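Local atomic coordinates of adenylate kinase (Desulfovibrio gigas, PDB entry 2XB4), a protein that probably catalyses the reversible transfer of the terminal phosphate between ATP and AMP, giving two ADP, and carries a zinc ion in its LID region. Residues L113-V118 / D206-I211; K120-G125 / I139-I144. All blocks are in the same frame, centred on the assembly; numbering follows the deposited sequence. Where two conformers were deposited one is given.

Overall arrangement
Helix 116-124 is common to both contacts. Interaction 1 joins its N-terminal approach, at the end of strand 108-113, to the loop after strand 201-206; interaction 2 joins its C-terminal half to the loop 139-144 and is nested in sequence inside the chain closed by interaction 1. The centres lie about 11 Å apart, and Arg122 links them: its NH1 is 3.6 Å from Gly207 O, a packing distance. Both border the presumed ATP site. At their nearest approach the side chains of Leu114 and Arg122 are about 7 Å and about 6 Å from a bound meso-tartaric acid, which sits at Lys13 and Arg126. The zinc ion lies farther off, about 14 Å from the side chain of Ile139.

Interaction 1. Residues L113-V118 / D206-I211; sequences LLPREV and DGEGSI
Leu113 and Asp206 form a parallel beta bridge at the C-terminal ends of strands 108-113 and 201-206 of the central sheet, where their loops begin. Across the two segments the bridge shows as a backbone hydrogen bond from Gly207 N to Leu113 O at 2.8 Å, in the carbonyl plane, with an N-H...O angle of 147°; Leu113 is also bonded to Leu205. With chi1 at -159°, Leu114 turns its CG away from its own N, which lays CD1 on the Gly207 peptide, 3.4 Å from Gly207 C and 3.7 Å from Glu208 CG. Glu208 reaches across with an extended chain, at about a right angle to Pro115 and Val118. Its carboxylate lies beside the first turn of helix 116-124: OE1 is 3.5 Å from CD of Pro115, which holds the N-cap position, and OE2 3.9 Å from Val118 CG2. A type I turn, Asp206 to Gly209, shapes the opposing loop. Within it Asp206 OD1 accepts from Glu208 N at 3.0 Å, an Asx turn in which the N-H approaches from above the carboxylate plane. Leu114 also touches Ser11 of the predicted ATP site, to which Gly209 is likewise assigned. Such loops at the C-terminal ends of parallel strands border the nucleotide site in the P-loop kinase fold.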
ATOM      1  N   LEU A 113      -3.272  -0.917 -29.924  1.00 15.84           N
ATOM      2  CA  LEU A 113      -2.131  -1.796 -30.302  1.00 16.96           C
ATOM      3  C   LEU A 113      -0.978  -1.304 -29.490  1.00 16.79           C
ATOM      4  O   LEU A 113      -0.697  -0.076 -29.512  1.00 15.56           O
ATOM      5  CB  LEU A 113      -1.697  -1.577 -31.783  1.00 17.39           C
ATOM      6  CG  LEU A 113      -2.478  -2.459 -32.742  1.00 21.89           C
ATOM      7  CD1 LEU A 113      -3.957  -1.963 -32.903  1.00 23.56           C
ATOM      8  CD2 LEU A 113      -1.762  -2.484 -34.065  1.00 26.55           C
ATOM      9  N   LEU A 114      -0.274  -2.235 -28.836  1.00 16.35           N
ATOM     10  CA  LEU A 114       0.948  -1.889 -28.116  1.00 16.12           C
ATOM     11  C   LEU A 114       1.789  -3.194 -28.042  1.00 15.84           C
ATOM     12  O   LEU A 114       1.224  -4.245 -27.749  1.00 15.02           O
ATOM     13  CB  LEU A 114       0.495  -1.423 -26.682  1.00 16.63           C
ATOM     14  CG  LEU A 114       1.376  -0.572 -25.815  1.00 21.98           C
ATOM     15  CD1 LEU A 114       1.378   0.777 -26.544  1.00 24.11           C
ATOM     16  CD2 LEU A 114       0.771  -0.373 -24.519  1.00 15.57           C
ATOM     17  N   PRO A 115       3.118  -3.142 -28.297  1.00 16.42           N
ATOM     18  CA  PRO A 115       3.834  -4.369 -28.013  1.00 17.94           C
ATOM     19  C   PRO A 115       3.775  -4.774 -26.539  1.00 14.95           C
ATOM     20  O   PRO A 115       3.773  -3.923 -25.645  1.00 13.88           O
ATOM     21  CB  PRO A 115       5.297  -4.087 -28.472  1.00 18.53           C
ATOM     22  CG  PRO A 115       5.231  -2.832 -29.317  1.00 21.18           C
ATOM     23  CD  PRO A 115       3.990  -2.095 -28.878  1.00 17.33           C
ATOM     24  N   ARG A 116       3.659  -6.081 -26.308  1.00 16.40           N
ATOM     25  CA  ARG A 116       3.571  -6.594 -24.943  1.00 14.61           C
ATOM     26  C   ARG A 116       4.706  -6.061 -24.047  1.00 15.38           C
ATOM     27  O   ARG A 116       4.414  -5.673 -22.934  1.00 16.26           O
ATOM     28  CB  ARG A 116       3.529  -8.107 -24.931  1.00 17.16           C
ATOM     29  CG  ARG A 116       3.751  -8.742 -23.579  1.00 19.29           C
ATOM     30  CD  ARG A 116       3.823 -10.287 -23.697  1.00 20.98           C
ATOM     31  NE  ARG A 116       3.859 -10.803 -22.324  1.00 17.46           N
ATOM     32  CZ  ARG A 116       3.428 -12.009 -22.007  1.00 23.48           C
ATOM     33  NH1 ARG A 116       2.961 -12.798 -22.984  1.00 19.97           N
ATOM     34  NH2 ARG A 116       3.502 -12.425 -20.754  1.00 20.89           N
ATOM     35  N   GLU A 117       5.965  -5.968 -24.502  1.00 14.62           N
ATOM     36  CA  GLU A 117       7.094  -5.508 -23.599  1.00 17.40           C
ATOM     37  C   GLU A 117       6.819  -4.012 -23.196  1.00 14.93           C
ATOM     38  O   GLU A 117       7.105  -3.576 -22.057  1.00 14.77           O
ATOM     39  CB  GLU A 117       8.547  -5.639 -24.220  1.00 19.33           C
ATOM     40  CG  GLU A 117       8.980  -7.130 -24.346  1.00 31.88           C
ATOM     41  CD  GLU A 117      10.551  -7.422 -24.502  1.00 45.33           C
ATOM     42  OE1 GLU A 117      11.095  -7.420 -25.659  1.00 45.66           O
ATOM     43  OE2 GLU A 117      11.228  -7.698 -23.450  1.00 51.82           O
ATOM     44  N   VAL A 118       6.291  -3.270 -24.131  1.00 14.06           N
ATOM     45  CA  VAL A 118       5.926  -1.850 -23.919  1.00 13.26           C
ATOM     46  C   VAL A 118       4.791  -1.726 -22.880  1.00 13.45           C
ATOM     47  O   VAL A 118       4.889  -0.963 -21.923  1.00 13.85           O
ATOM     48  CB  VAL A 118       5.625  -1.094 -25.189  1.00 13.18           C
ATOM     49  CG1 VAL A 118       5.133   0.332 -24.851  1.00 11.59           C
ATOM     50  CG2 VAL A 118       6.922  -1.036 -26.130  1.00 15.17           C
ATOM     51  N   ASP A 206      -2.781   3.326 -32.457  1.00 23.31           N
ATOM     52  CA  ASP A 206      -1.383   3.120 -32.038  1.00 26.89           C
ATOM     53  C   ASP A 206      -1.241   3.637 -30.628  1.00 27.56           C
ATOM     54  O   ASP A 206      -1.153   4.862 -30.412  1.00 27.60           O
ATOM     55  CB  ASP A 206      -0.416   3.923 -32.924  1.00 28.99           C
ATOM     56  CG  ASP A 206       1.032   3.910 -32.391  1.00 35.20           C
ATOM     57  OD1 ASP A 206       1.371   3.149 -31.437  1.00 31.80           O
ATOM     58  OD2 ASP A 206       1.835   4.704 -32.933  1.00 41.14           O
ATOM     59  N   GLY A 207      -1.150   2.699 -29.686  1.00 26.15           N
ATOM     60  CA  GLY A 207      -1.117   2.981 -28.255  1.00 27.48           C
ATOM     61  C   GLY A 207       0.119   3.705 -27.748  1.00 31.60           C
ATOM     62  O   GLY A 207       0.095   4.159 -26.619  1.00 32.41           O
ATOM     63  N   GLU A 208       1.169   3.849 -28.563  1.00 34.76           N
ATOM     64  CA  GLU A 208       2.382   4.592 -28.178  1.00 39.95           C
ATOM     65  C   GLU A 208       2.279   6.144 -28.367  1.00 44.36           C
ATOM     66  O   GLU A 208       3.114   6.844 -27.786  1.00 47.43           O
ATOM     67  CB  GLU A 208       3.674   4.022 -28.844  1.00 40.89           C
ATOM     68  CG  GLU A 208       3.931   2.494 -28.514  1.00 40.72           C
ATOM     69  CD  GLU A 208       5.348   1.924 -28.809  1.00 45.45           C
ATOM     70  OE1 GLU A 208       5.455   1.018 -29.706  1.00 42.02           O
ATOM     71  OE2 GLU A 208       6.349   2.329 -28.104  1.00 46.30           O
ATOM     72  N   GLY A 209       1.259   6.676 -29.087  1.00 76.04           N
ATOM     73  CA  GLY A 209       1.083   8.141 -29.250  1.00 74.58           C
ATOM     74  C   GLY A 209       0.527   8.735 -27.960  1.00 70.26           C
ATOM     75  O   GLY A 209       0.254   7.973 -27.026  1.00 67.45           O
ATOM     76  N   SER A 210       0.326  10.068 -27.878  1.00 71.27           N
ATOM     77  CA  SER A 210      -0.088  10.708 -26.594  1.00 69.55           C
ATOM     78  C   SER A 210      -1.599  10.553 -26.281  1.00 64.18           C
ATOM     79  O   SER A 210      -2.363  10.167 -27.174  1.00 61.06           O
ATOM     80  CB  SER A 210       0.314  12.178 -26.559  1.00 75.53           C
ATOM     81  OG  SER A 210      -0.830  12.998 -26.697  1.00 74.45           O
ATOM     82  N   ILE A 211      -2.047  10.823 -25.038  1.00 64.41           N
ATOM     83  CA  ILE A 211      -3.506  10.655 -24.711  1.00 61.72           C
ATOM     84  C   ILE A 211      -4.328  11.496 -25.732  1.00 61.70           C
ATOM     85  O   ILE A 211      -5.308  10.986 -26.300  1.00 58.21           O
ATOM     86  CB  ILE A 211      -3.944  10.991 -23.167  1.00 65.74           C
ATOM     87  CG1 ILE A 211      -3.369  10.001 -22.125  1.00 67.05           C
ATOM     88  CG2 ILE A 211      -5.513  11.110 -22.995  1.00 65.46           C
ATOM     89  CD1 ILE A 211      -3.482  10.504 -20.640  1.00 69.76           C
TER

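Interaction 2. Residues K120-G125 / I139-I144; sequences KNRIMG and IFIDAI. Unlike the reference sequence in segment 139-144: Asp142 (reference Glu).
Gly125 and Ile139 are joined by a backbone hydrogen bond where the C-terminal half of helix 116-124 packs on the loop between strands 128-129 and 158-159, at the junction of the CORE and the zinc-bearing LID of this adenylate kinase. Gly125 O accepts from Ile139 N at 2.9 Å, the donor standing 36° out of the carbonyl plane. Asn138, just before the segment, accepts from Phe140 N and donates its ND2 to Arg122 O, tying loop to helix.

The apolar contacts run along Arg122, extended from CG to NE. Ile141 crosses it at about a right angle, with CG1 4.0 Å from Arg122 CG and over one guanidinium face, offset toward the rim. Near Gly125, Ile139 CG1 lies 3.6 Å from Gly125 CA.

The aromatic contact is a CH-pi arrangement in the given conformer of Phe140, one of two deposited. Asn121 CB lies over the ring face, though so tightly that the exact fit is doubtful, and the Asn121 amide follows across the same ring. A chi1 of -166° swings the Phe140 ring toward the helix, where CD2 also comes near Arg122 N.

A water bridges the segments: it accepts from Arg122 NE at 2.9 Å and donates to Phe140 O at 3.0 Å.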
ATOM      1  N   LYS A 120       3.941  -3.941 -20.555  1.00 12.96           N
ATOM      2  CA  LYS A 120       4.417  -4.334 -19.202  1.00 14.75           C
ATOM      3  C   LYS A 120       5.215  -3.190 -18.603  1.00 15.14           C
ATOM      4  O   LYS A 120       5.076  -2.879 -17.422  1.00 14.76           O
ATOM      5  CB  LYS A 120       5.235  -5.650 -19.294  1.00 15.42           C
ATOM      6  CG  LYS A 120       5.852  -6.089 -17.967  1.00 19.23           C
ATOM      7  CD  LYS A 120       6.584  -7.367 -18.100  1.00 26.56           C
ATOM      8  CE  LYS A 120       7.147  -7.701 -16.763  1.00 33.04           C
ATOM      9  NZ  LYS A 120       8.114  -8.797 -16.899  1.00 42.96           N
ATOM     10  N   ASN A 121       6.136  -2.629 -19.370  1.00 14.65           N
ATOM     11  CA  ASN A 121       6.931  -1.504 -18.838  1.00 17.95           C
ATOM     12  C   ASN A 121       6.119  -0.272 -18.467  1.00 16.01           C
ATOM     13  O   ASN A 121       6.363   0.363 -17.453  1.00 17.73           O
ATOM     14  CB  ASN A 121       8.002  -1.118 -19.827  1.00 17.45           C
ATOM     15  CG  ASN A 121       9.194  -2.078 -19.749  1.00 24.27           C
ATOM     16  OD1 ASN A 121       9.495  -2.668 -18.692  1.00 29.91           O
ATOM     17  ND2 ASN A 121       9.831  -2.270 -20.855  1.00 25.96           N
ATOM     18  N   ARG A 122       5.118   0.033 -19.253  1.00 16.20           N
ATOM     19  CA  ARG A 122       4.199   1.115 -18.819  1.00 15.92           C
ATOM     20  C   ARG A 122       3.479   0.846 -17.495  1.00 16.51           C
ATOM     21  O   ARG A 122       3.223   1.813 -16.770  1.00 19.24           O
ATOM     22  CB  ARG A 122       3.167   1.421 -19.872  1.00 15.31           C
ATOM     23  CG  ARG A 122       3.775   2.099 -21.029  1.00 17.72           C
ATOM     24  CD  ARG A 122       2.751   2.463 -22.083  1.00 22.48           C
ATOM     25  NE  ARG A 122       3.528   3.222 -23.083  1.00 25.21           N
ATOM     26  CZ  ARG A 122       3.082   4.265 -23.771  1.00 28.28           C
ATOM     27  NH1 ARG A 122       1.847   4.703 -23.575  1.00 22.80           N
ATOM     28  NH2 ARG A 122       3.902   4.900 -24.640  1.00 31.88           N
ATOM     29  N   ILE A 123       3.074  -0.405 -17.214  1.00 13.58           N
ATOM     30  CA  ILE A 123       2.444  -0.677 -15.941  1.00 12.35           C
ATOM     31  C   ILE A 123       3.517  -0.518 -14.824  1.00 12.51           C
ATOM     32  O   ILE A 123       3.260   0.110 -13.788  1.00 13.65           O
ATOM     33  CB  ILE A 123       1.887  -2.098 -15.914  1.00 10.99           C
ATOM     34  CG1 ILE A 123       0.758  -2.253 -16.963  1.00 11.18           C
ATOM     35  CG2 ILE A 123       1.431  -2.535 -14.489  1.00 12.57           C
ATOM     36  CD1 ILE A 123       0.524  -3.757 -17.414  1.00 11.37           C
ATOM     37  N   MET A 124       4.683  -1.176 -14.995  1.00 12.46           N
ATOM     38  CA  MET A 124       5.692  -1.238 -13.872  1.00 13.84           C
ATOM     39  C   MET A 124       6.289   0.133 -13.642  1.00 11.45           C
ATOM     40  O   MET A 124       6.719   0.419 -12.542  1.00 14.90           O
ATOM     41  CB  MET A 124       6.846  -2.232 -14.221  1.00 14.93           C
ATOM     42  CG  MET A 124       6.271  -3.659 -14.392  1.00 15.50           C
ATOM     43  SD  MET A 124       7.571  -4.860 -14.475  1.00 21.23           S
ATOM     44  CE  MET A 124       8.287  -4.765 -12.840  1.00 19.57           C
ATOM     45  N   GLY A 125       6.245   0.999 -14.651  1.00 11.39           N
ATOM     46  CA  GLY A 125       6.898   2.343 -14.580  1.00 10.91           C
ATOM     47  C   GLY A 125       6.069   3.395 -13.842  1.00 12.78           C
ATOM     48  O   GLY A 125       6.567   4.507 -13.492  1.00 13.28           O
ATOM     49  N   ILE A 139       8.162   6.348 -15.149  1.00 16.76           N
ATOM     50  CA  ILE A 139       9.540   6.249 -15.567  1.00 19.78           C
ATOM     51  C   ILE A 139       9.723   5.717 -17.026  1.00 19.63           C
ATOM     52  O   ILE A 139      10.721   5.985 -17.620  1.00 21.05           O
ATOM     53  CB  ILE A 139      10.452   5.485 -14.511  1.00 21.77           C
ATOM     54  CG1 ILE A 139      10.092   3.989 -14.340  1.00 24.96           C
ATOM     55  CG2 ILE A 139      10.372   6.128 -13.150  1.00 21.74           C
ATOM     56  CD1 ILE A 139      11.273   3.180 -13.683  1.00 27.77           C
ATOM     57  N   PHE A 140       8.724   5.087 -17.619  1.00 19.10           N
ATOM     58  CA  PHE A 140       8.846   4.487 -18.952  0.50 19.75           C
ATOM     59  C   PHE A 140       8.101   5.280 -20.044  1.00 20.48           C
ATOM     60  O   PHE A 140       8.049   4.838 -21.212  1.00 21.33           O
ATOM     61  CB  PHE A 140       8.398   2.991 -18.937  0.50 18.12           C
ATOM     62  CG  PHE A 140       8.811   2.192 -20.180  0.50 19.46           C
ATOM     63  CD1 PHE A 140      10.138   1.706 -20.352  0.50 18.54           C
ATOM     64  CD2 PHE A 140       7.870   1.906 -21.204  0.50 18.98           C
ATOM     65  CE1 PHE A 140      10.475   0.985 -21.518  0.50 22.66           C
ATOM     66  CE2 PHE A 140       8.240   1.194 -22.384  0.50 18.64           C
ATOM     67  CZ  PHE A 140       9.500   0.726 -22.535  0.50 16.41           C
ATOM     68  N   ILE A 141       7.515   6.425 -19.686  1.00 19.55           N
ATOM     69  CA  ILE A 141       6.742   7.240 -20.664  1.00 19.00           C
ATOM     70  C   ILE A 141       7.395   8.653 -20.618  1.00 19.14           C
ATOM     71  O   ILE A 141       7.245   9.408 -19.596  1.00 16.82           O
ATOM     72  CB  ILE A 141       5.240   7.322 -20.312  1.00 17.95           C
ATOM     73  CG1 ILE A 141       4.538   5.928 -20.281  1.00 18.83           C
ATOM     74  CG2 ILE A 141       4.541   8.148 -21.322  1.00 20.09           C
ATOM     75  CD1 ILE A 141       3.033   6.026 -19.951  1.00 15.50           C
ATOM     76  N   ASP A 142       8.143   8.972 -21.669  1.00 21.56           N
ATOM     77  CA  ASP A 142       9.048  10.171 -21.655  1.00 23.94           C
ATOM     78  C   ASP A 142       8.239  11.411 -21.323  1.00 23.58           C
ATOM     79  O   ASP A 142       8.738  12.233 -20.585  1.00 23.44           O
ATOM     80  CB  ASP A 142       9.871  10.468 -22.933  1.00 25.23           C
ATOM     81  CG  ASP A 142      11.342  11.127 -22.595  1.00 32.42           C
ATOM     82  OD1 ASP A 142      12.204  10.463 -22.004  1.00 40.56           O
ATOM     83  OD2 ASP A 142      11.743  12.266 -22.923  1.00 42.40           O
ATOM     84  N   ALA A 143       7.021  11.573 -21.883  1.00 23.72           N
ATOM     85  CA  ALA A 143       6.275  12.859 -21.672  1.00 25.35           C
ATOM     86  C   ALA A 143       5.869  13.118 -20.215  1.00 22.91           C
ATOM     87  O   ALA A 143       5.600  14.289 -19.810  1.00 22.60           O
ATOM     88  CB  ALA A 143       5.056  12.951 -22.561  1.00 25.74           C
ATOM     89  N   ILE A 144       5.818  12.053 -19.409  1.00 21.56           N
ATOM     90  CA  ILE A 144       5.480  12.208 -17.985  1.00 18.34           C
ATOM     91  C   ILE A 144       6.501  11.550 -17.030  1.00 18.89           C
ATOM     92  O   ILE A 144       6.129  11.121 -15.945  1.00 16.34           O
ATOM     93  CB  ILE A 144       4.059  11.648 -17.668  1.00 18.07           C
ATOM     94  CG1 ILE A 144       3.936  10.201 -18.166  1.00 14.15           C
ATOM     95  CG2 ILE A 144       3.007  12.492 -18.347  1.00 17.43           C
ATOM     96  CD1 ILE A 144       2.766   9.379 -17.543  1.00 14.64           C
TER
HETATM   97  O   HOH W   1       6.372   3.669 -23.393  1.00 21.48           O